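Hypothetical sugar kinase (Cytophaga hutchinsonii, PDB 3R8E) probably phosphorylates a sugar as a kinase of the ROK family, its actual substrate not established. Local coordinates at residues W241-V253 with A273-M285. Numbering follows the deposited sequence. Where two conformers were deposited one is given.
Sequences WADIGTIIGESLV and AFDYFVPNLKKAM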
ATOM      1  N   TRP A 241       0.499  25.948  -4.123  1.00 30.67           N
ATOM      2  CA  TRP A 241       1.160  24.778  -4.711  1.00 29.24           C
ATOM      3  C   TRP A 241       2.098  24.103  -3.708  1.00 31.28           C
ATOM      4  O   TRP A 241       2.172  22.876  -3.694  1.00 27.77           O
ATOM      5  CB  TRP A 241       1.911  25.126  -6.006  1.00 28.27           C
ATOM      6  CG  TRP A 241       1.019  25.488  -7.159  1.00 29.82           C
ATOM      7  CD1 TRP A 241       1.011  26.670  -7.840  1.00 33.95           C
ATOM      8  CD2 TRP A 241       0.009  24.666  -7.768  1.00 28.96           C
ATOM      9  NE1 TRP A 241       0.068  26.634  -8.841  1.00 33.54           N
ATOM     10  CE2 TRP A 241      -0.582  25.426  -8.801  1.00 33.90           C
ATOM     11  CE3 TRP A 241      -0.458  23.358  -7.537  1.00 29.31           C
ATOM     12  CZ2 TRP A 241      -1.618  24.927  -9.601  1.00 33.02           C
ATOM     13  CZ3 TRP A 241      -1.477  22.861  -8.338  1.00 30.62           C
ATOM     14  CH2 TRP A 241      -2.045  23.641  -9.356  1.00 32.25           C
ATOM     15  N   ALA A 242       2.770  24.893  -2.841  1.00 29.06           N
ATOM     16  CA  ALA A 242       3.648  24.359  -1.795  1.00 28.88           C
ATOM     17  C   ALA A 242       2.851  23.498  -0.793  1.00 32.53           C
ATOM     18  O   ALA A 242       3.333  22.442  -0.387  1.00 30.79           O
ATOM     19  CB  ALA A 242       4.357  25.493  -1.071  1.00 31.13           C
ATOM     20  N   ASP A 243       1.622  23.934  -0.426  1.00 30.32           N
ATOM     21  CA  ASP A 243       0.761  23.195   0.499  1.00 30.12           C
ATOM     22  C   ASP A 243       0.242  21.911  -0.168  1.00 31.44           C
ATOM     23  O   ASP A 243       0.265  20.852   0.465  1.00 30.11           O
ATOM     24  CB  ASP A 243      -0.400  24.062   1.005  1.00 34.10           C
ATOM     25  CG  ASP A 243      -1.056  23.486   2.245  1.00 50.21           C
ATOM     26  OD1 ASP A 243      -0.445  23.571   3.335  1.00 53.03           O
ATOM     27  OD2 ASP A 243      -2.168  22.930   2.124  1.00 56.57           O
ATOM     28  N   ILE A 244      -0.175  22.003  -1.458  1.00 26.66           N
ATOM     29  CA  ILE A 244      -0.640  20.862  -2.267  1.00 24.35           C
ATOM     30  C   ILE A 244       0.494  19.818  -2.339  1.00 25.51           C
ATOM     31  O   ILE A 244       0.242  18.626  -2.123  1.00 23.62           O
ATOM     32  CB  ILE A 244      -1.122  21.340  -3.680  1.00 27.32           C
ATOM     33  CG1 ILE A 244      -2.442  22.172  -3.607  1.00 28.71           C
ATOM     34  CG2 ILE A 244      -1.228  20.193  -4.704  1.00 26.47           C
ATOM     35  CD1 ILE A 244      -3.750  21.428  -3.112  1.00 33.57           C
ATOM     36  N   GLY A 245       1.722  20.289  -2.571  1.00 21.89           N
ATOM     37  CA  GLY A 245       2.918  19.451  -2.634  1.00 21.04           C
ATOM     38  C   GLY A 245       3.152  18.647  -1.371  1.00 24.49           C
ATOM     39  O   GLY A 245       3.341  17.430  -1.442  1.00 21.90           O
ATOM     40  N   THR A 246       3.078  19.315  -0.196  1.00 22.59           N
ATOM     41  CA  THR A 246       3.229  18.670   1.113  1.00 22.34           C
ATOM     42  C   THR A 246       2.188  17.553   1.278  1.00 24.04           C
ATOM     43  O   THR A 246       2.553  16.447   1.689  1.00 22.62           O
ATOM     44  CB  THR A 246       3.122  19.702   2.248  1.00 29.88           C
ATOM     45  OG1 THR A 246       4.126  20.698   2.069  1.00 27.53           O
ATOM     46  CG2 THR A 246       3.265  19.070   3.638  1.00 28.70           C
ATOM     47  N   ILE A 247       0.905  17.833   0.934  1.00 20.28           N
ATOM     48  CA  ILE A 247      -0.188  16.856   1.043  1.00 19.43           C
ATOM     49  C   ILE A 247       0.097  15.636   0.147  1.00 20.58           C
ATOM     50  O   ILE A 247      -0.000  14.510   0.635  1.00 19.31           O
ATOM     51  CB  ILE A 247      -1.583  17.483   0.742  1.00 23.40           C
ATOM     52  CG1 ILE A 247      -1.912  18.619   1.743  1.00 25.51           C
ATOM     53  CG2 ILE A 247      -2.693  16.406   0.747  1.00 23.66           C
ATOM     54  CD1 ILE A 247      -2.993  19.608   1.269  1.00 34.71           C
ATOM     55  N   ILE A 248       0.476  15.849  -1.138  1.00 17.40           N
ATOM     56  CA  ILE A 248       0.761  14.734  -2.063  1.00 16.71           C
ATOM     57  C   ILE A 248       1.949  13.909  -1.527  1.00 19.41           C
ATOM     58  O   ILE A 248       1.875  12.675  -1.504  1.00 18.23           O
ATOM     59  CB  ILE A 248       1.000  15.208  -3.528  1.00 19.74           C
ATOM     60  CG1 ILE A 248      -0.236  15.968  -4.082  1.00 20.82           C
ATOM     61  CG2 ILE A 248       1.342  14.020  -4.449  1.00 20.21           C
ATOM     62  CD1 ILE A 248       0.056  16.788  -5.371  1.00 24.52           C
ATOM     63  N   GLY A 249       2.998  14.600  -1.075  1.00 17.82           N
ATOM     64  CA  GLY A 249       4.187  13.965  -0.510  1.00 17.22           C
ATOM     65  C   GLY A 249       3.884  13.100   0.701  1.00 19.94           C
ATOM     66  O   GLY A 249       4.390  11.979   0.800  1.00 18.12           O
ATOM     67  N   GLU A 250       3.003  13.590   1.603  1.00 17.44           N
ATOM     68  CA  GLU A 250       2.599  12.849   2.799  1.00 17.33           C
ATOM     69  C   GLU A 250       1.860  11.555   2.438  1.00 19.62           C
ATOM     70  O   GLU A 250       2.099  10.536   3.086  1.00 19.19           O
ATOM     71  CB  GLU A 250       1.748  13.710   3.723  1.00 19.65           C
ATOM     72  CG  GLU A 250       2.570  14.684   4.545  1.00 27.06           C
ATOM     73  CD  GLU A 250       1.773  15.571   5.478  1.00 37.42           C
ATOM     74  OE1 GLU A 250       0.521  15.521   5.445  1.00 31.40           O
ATOM     75  OE2 GLU A 250       2.410  16.321   6.249  1.00 30.33           O
ATOM     76  N   SER A 251       1.012  11.570   1.382  1.00 15.98           N
ATOM     77  CA  SER A 251       0.332  10.343   0.942  1.00 14.69           C
ATOM     78  C   SER A 251       1.316   9.404   0.231  1.00 16.60           C
ATOM     79  O   SER A 251       1.230   8.185   0.406  1.00 14.15           O
ATOM     80  CB  SER A 251      -0.862  10.659   0.049  1.00 18.27           C
ATOM     81  OG  SER A 251      -1.983  10.972   0.861  1.00 23.29           O
ATOM     82  N   LEU A 252       2.281   9.966  -0.528  1.00 14.01           N
ATOM     83  CA  LEU A 252       3.304   9.154  -1.196  1.00 13.44           C
ATOM     84  C   LEU A 252       4.196   8.453  -0.163  1.00 17.19           C
ATOM     85  O   LEU A 252       4.594   7.320  -0.405  1.00 15.82           O
ATOM     86  CB  LEU A 252       4.144   9.973  -2.196  1.00 13.55           C
ATOM     87  CG  LEU A 252       3.470  10.206  -3.560  1.00 16.94           C
ATOM     88  CD1 LEU A 252       4.130  11.351  -4.316  1.00 16.72           C
ATOM     89  CD2 LEU A 252       3.452   8.926  -4.410  1.00 19.17           C
ATOM     90  N   VAL A 253       4.440   9.083   1.015  1.00 14.69           N
ATOM     91  CA  VAL A 253       5.196   8.447   2.112  1.00 14.51           C
ATOM     92  C   VAL A 253       4.503   7.125   2.482  1.00 16.93           C
ATOM     93  O   VAL A 253       5.159   6.083   2.580  1.00 15.73           O
ATOM     94  CB  VAL A 253       5.335   9.390   3.340  1.00 18.50           C
ATOM     95  CG1 VAL A 253       5.703   8.616   4.614  1.00 17.90           C
ATOM     96  CG2 VAL A 253       6.353  10.496   3.062  1.00 18.73           C
ATOM     97  N   ALA A 273       1.762  22.220 -13.079  1.00 29.62           N
ATOM     98  CA  ALA A 273       2.345  23.022 -12.004  1.00 29.18           C
ATOM     99  C   ALA A 273       3.444  22.245 -11.265  1.00 30.11           C
ATOM    100  O   ALA A 273       3.775  22.578 -10.124  1.00 29.19           O
ATOM    101  CB  ALA A 273       1.258  23.429 -11.030  1.00 30.39           C
ATOM    102  N   PHE A 274       4.017  21.221 -11.934  1.00 25.65           N
ATOM    103  CA  PHE A 274       5.070  20.325 -11.441  1.00 24.06           C
ATOM    104  C   PHE A 274       6.160  21.081 -10.667  1.00 27.75           C
ATOM    105  O   PHE A 274       6.406  20.769  -9.508  1.00 26.36           O
ATOM    106  CB  PHE A 274       5.701  19.572 -12.630  1.00 25.00           C
ATOM    107  CG  PHE A 274       6.656  18.451 -12.290  1.00 25.29           C
ATOM    108  CD1 PHE A 274       8.009  18.707 -12.078  1.00 28.56           C
ATOM    109  CD2 PHE A 274       6.217  17.134 -12.236  1.00 26.10           C
ATOM    110  CE1 PHE A 274       8.895  17.667 -11.775  1.00 28.49           C
ATOM    111  CE2 PHE A 274       7.104  16.094 -11.944  1.00 28.08           C
ATOM    112  CZ  PHE A 274       8.436  16.368 -11.715  1.00 26.46           C
ATOM    113  N   ASP A 275       6.772  22.108 -11.288  1.00 24.65           N
ATOM    114  CA  ASP A 275       7.865  22.872 -10.689  1.00 25.27           C
ATOM    115  C   ASP A 275       7.501  23.591  -9.382  1.00 30.00           C
ATOM    116  O   ASP A 275       8.400  23.877  -8.588  1.00 30.59           O
ATOM    117  CB  ASP A 275       8.399  23.905 -11.697  1.00 28.25           C
ATOM    118  CG  ASP A 275       8.999  23.306 -12.961  1.00 39.32           C
ATOM    119  OD1 ASP A 275       9.368  22.105 -12.939  1.00 38.15           O
ATOM    120  OD2 ASP A 275       9.130  24.046 -13.961  1.00 45.33           O
ATOM    121  N   TYR A 276       6.208  23.875  -9.152  1.00 26.69           N
ATOM    122  CA  TYR A 276       5.770  24.635  -7.983  1.00 27.24           C
ATOM    123  C   TYR A 276       5.310  23.749  -6.809  1.00 28.83           C
ATOM    124  O   TYR A 276       5.394  24.206  -5.667  1.00 29.56           O
ATOM    125  CB  TYR A 276       4.678  25.644  -8.389  1.00 29.58           C
ATOM    126  CG  TYR A 276       5.035  26.358  -9.677  1.00 32.74           C
ATOM    127  CD1 TYR A 276       6.105  27.249  -9.728  1.00 36.03           C
ATOM    128  CD2 TYR A 276       4.393  26.044 -10.871  1.00 33.54           C
ATOM    129  CE1 TYR A 276       6.497  27.842 -10.927  1.00 37.67           C
ATOM    130  CE2 TYR A 276       4.778  26.629 -12.076  1.00 35.24           C
ATOM    131  CZ  TYR A 276       5.831  27.526 -12.099  1.00 43.93           C
ATOM    132  OH  TYR A 276       6.219  28.096 -13.286  1.00 47.55           O
ATOM    133  N   PHE A 277       4.861  22.502  -7.061  1.00 23.43           N
ATOM    134  CA  PHE A 277       4.438  21.629  -5.956  1.00 21.93           C
ATOM    135  C   PHE A 277       5.446  20.491  -5.662  1.00 25.23           C
ATOM    136  O   PHE A 277       5.465  19.996  -4.536  1.00 25.05           O
ATOM    137  CB  PHE A 277       3.014  21.060  -6.165  1.00 22.29           C
ATOM    138  CG  PHE A 277       2.806  20.009  -7.231  1.00 21.73           C
ATOM    139  CD1 PHE A 277       3.105  18.672  -6.982  1.00 22.71           C
ATOM    140  CD2 PHE A 277       2.194  20.331  -8.435  1.00 23.10           C
ATOM    141  CE1 PHE A 277       2.882  17.697  -7.955  1.00 22.90           C
ATOM    142  CE2 PHE A 277       1.969  19.352  -9.408  1.00 24.91           C
ATOM    143  CZ  PHE A 277       2.320  18.039  -9.162  1.00 22.24           C
ATOM    144  N   VAL A 278       6.277  20.080  -6.646  1.00 21.41           N
ATOM    145  CA  VAL A 278       7.245  18.981  -6.453  1.00 20.21           C
ATOM    146  C   VAL A 278       8.314  19.324  -5.363  1.00 24.73           C
ATOM    147  O   VAL A 278       8.608  18.420  -4.582  1.00 23.37           O
ATOM    148  CB  VAL A 278       7.875  18.489  -7.792  1.00 23.14           C
ATOM    149  CG1 VAL A 278       9.064  17.550  -7.563  1.00 22.51           C
ATOM    150  CG2 VAL A 278       6.817  17.788  -8.643  1.00 21.88           C
ATOM    151  N   PRO A 279       8.862  20.561  -5.204  1.00 23.11           N
ATOM    152  CA  PRO A 279       9.840  20.781  -4.119  1.00 23.68           C
ATOM    153  C   PRO A 279       9.307  20.385  -2.736  1.00 26.78           C
ATOM    154  O   PRO A 279      10.001  19.660  -2.030  1.00 26.01           O
ATOM    155  CB  PRO A 279      10.138  22.279  -4.207  1.00 26.69           C
ATOM    156  CG  PRO A 279       9.906  22.609  -5.627  1.00 31.21           C
ATOM    157  CD  PRO A 279       8.705  21.791  -6.012  1.00 25.80           C
ATOM    158  N   ASN A 280       8.072  20.794  -2.374  1.00 24.27           N
ATOM    159  CA  ASN A 280       7.503  20.440  -1.062  1.00 24.12           C
ATOM    160  C   ASN A 280       7.101  18.966  -0.986  1.00 26.09           C
ATOM    161  O   ASN A 280       7.117  18.391   0.104  1.00 25.00           O
ATOM    162  CB  ASN A 280       6.334  21.326  -0.697  1.00 24.83           C
ATOM    163  CG  ASN A 280       6.720  22.418   0.269  1.00 38.78           C
ATOM    164  OD1 ASN A 280       7.900  22.751   0.431  1.00 32.94           O
ATOM    165  ND2 ASN A 280       5.742  22.989   0.954  1.00 29.64           N
ATOM    166  N   LEU A 281       6.753  18.365  -2.135  1.00 22.34           N
ATOM    167  CA  LEU A 281       6.440  16.942  -2.249  1.00 20.13           C
ATOM    168  C   LEU A 281       7.699  16.158  -1.876  1.00 22.79           C
ATOM    169  O   LEU A 281       7.633  15.274  -1.015  1.00 21.05           O
ATOM    170  CB  LEU A 281       5.970  16.621  -3.690  1.00 19.21           C
ATOM    171  CG  LEU A 281       5.452  15.213  -4.003  1.00 21.82           C
ATOM    172  CD1 LEU A 281       4.665  15.224  -5.295  1.00 21.45           C
ATOM    173  CD2 LEU A 281       6.602  14.206  -4.171  1.00 22.82           C
ATOM    174  N   LYS A 282       8.848  16.519  -2.516  1.00 20.93           N
ATOM    175  CA  LYS A 282      10.145  15.887  -2.275  0.50 20.44           C
ATOM    176  C   LYS A 282      10.571  16.100  -0.818  1.00 24.50           C
ATOM    177  O   LYS A 282      11.059  15.162  -0.191  1.00 23.39           O
ATOM    178  CB  LYS A 282      11.190  16.455  -3.250  0.50 23.25           C
ATOM    179  CG  LYS A 282      12.419  15.574  -3.456  0.50 36.55           C
ATOM    180  CD  LYS A 282      13.362  16.141  -4.525  0.50 47.95           C
ATOM    181  CE  LYS A 282      12.937  15.808  -5.940  0.50 60.72           C
ATOM    182  NZ  LYS A 282      13.871  16.375  -6.947  0.50 71.83           N
ATOM    183  N   LYS A 283      10.361  17.336  -0.277  1.00 21.88           N
ATOM    184  CA  LYS A 283      10.699  17.697   1.099  1.00 22.56           C
ATOM    185  C   LYS A 283       9.963  16.782   2.095  1.00 26.40           C
ATOM    186  O   LYS A 283      10.605  16.245   2.996  1.00 25.77           O
ATOM    187  CB  LYS A 283      10.386  19.181   1.365  1.00 26.02           C
ATOM    188  CG  LYS A 283      10.934  19.706   2.692  1.00 39.90           C
ATOM    189  CD  LYS A 283      10.619  21.187   2.904  1.00 50.46           C
ATOM    190  CE  LYS A 283       9.312  21.424   3.628  1.00 62.14           C
ATOM    191  NZ  LYS A 283       9.028  22.876   3.780  1.00 75.24           N
ATOM    192  N   ALA A 284       8.640  16.570   1.899  1.00 23.28           N
ATOM    193  CA  ALA A 284       7.827  15.702   2.757  1.00 22.82           C
ATOM    194  C   ALA A 284       8.355  14.265   2.744  1.00 23.85           C
ATOM    195  O   ALA A 284       8.441  13.641   3.794  1.00 22.87           O
ATOM    196  CB  ALA A 284       6.368  15.732   2.318  1.00 23.46           C
HETATM  197  N   MSE A 285       8.774  13.770   1.565  1.00 19.11           N
HETATM  198  CA  MSE A 285       9.310  12.418   1.399  1.00 17.61           C
HETATM  199  C   MSE A 285      10.665  12.278   2.103  1.00 21.82           C
HETATM  200  O   MSE A 285      10.896  11.282   2.779  1.00 20.86           O
HETATM  201  CB  MSE A 285       9.417  12.063  -0.087  1.00 18.53           C
HETATM  202  CG  MSE A 285       8.052  12.002  -0.770  1.00 23.80           C
HETATM  203 SE   MSE A 285       8.158  11.252  -2.553  0.75 29.71          SE
HETATM  204  CE  MSE A 285       8.202   9.387  -1.982  1.00 25.86           C
TER
HETATM  205  O   HOH W   1       6.581  19.599   2.549  1.00 27.11           O
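Gly245 and Gly249 let helices 241-253 and 274-285 of this ribonuclease H-like fold come together at a right-handed crossing of -43°, their axes only 6.8 Å apart. The two glycines form a GxxxG pair: a side chain on Gly245 would run into Phe277 O, and one on Gly249 into Leu281 O and the methyl of Ala284. Backbone meets backbone instead, with Gly245 CA 3.2 Å from Phe277 O and Leu281 CA 3.2 Å from Gly245 O, both as CA-H...O contacts. Leu281 is the knob in a hole made by Gly245, Ile248, Gly249 and Leu252; with CG anti to its backbone N (chi1 -174°), its CD1 reaches Ile248 CG2 at 3.6 Å.

At the N-terminal ends of both segments the methyl of Ala273, the N-cap residue, sits over the six-membered ring of Trp241, while Tyr276 CB packs against Trp241 CB. Replacing Trp241 by an alanine would probably open a gap over Ala273 CB and beside Phe277. On the more polar flank, Asn280 ND2 donates to Ala242 O at 2.8 Å, coming from above the carbonyl plane, across from the helical donor Thr246 N on its other face. A water joins Thr246 OG1 to Asn280 O, donating to the latter at 2.8 Å.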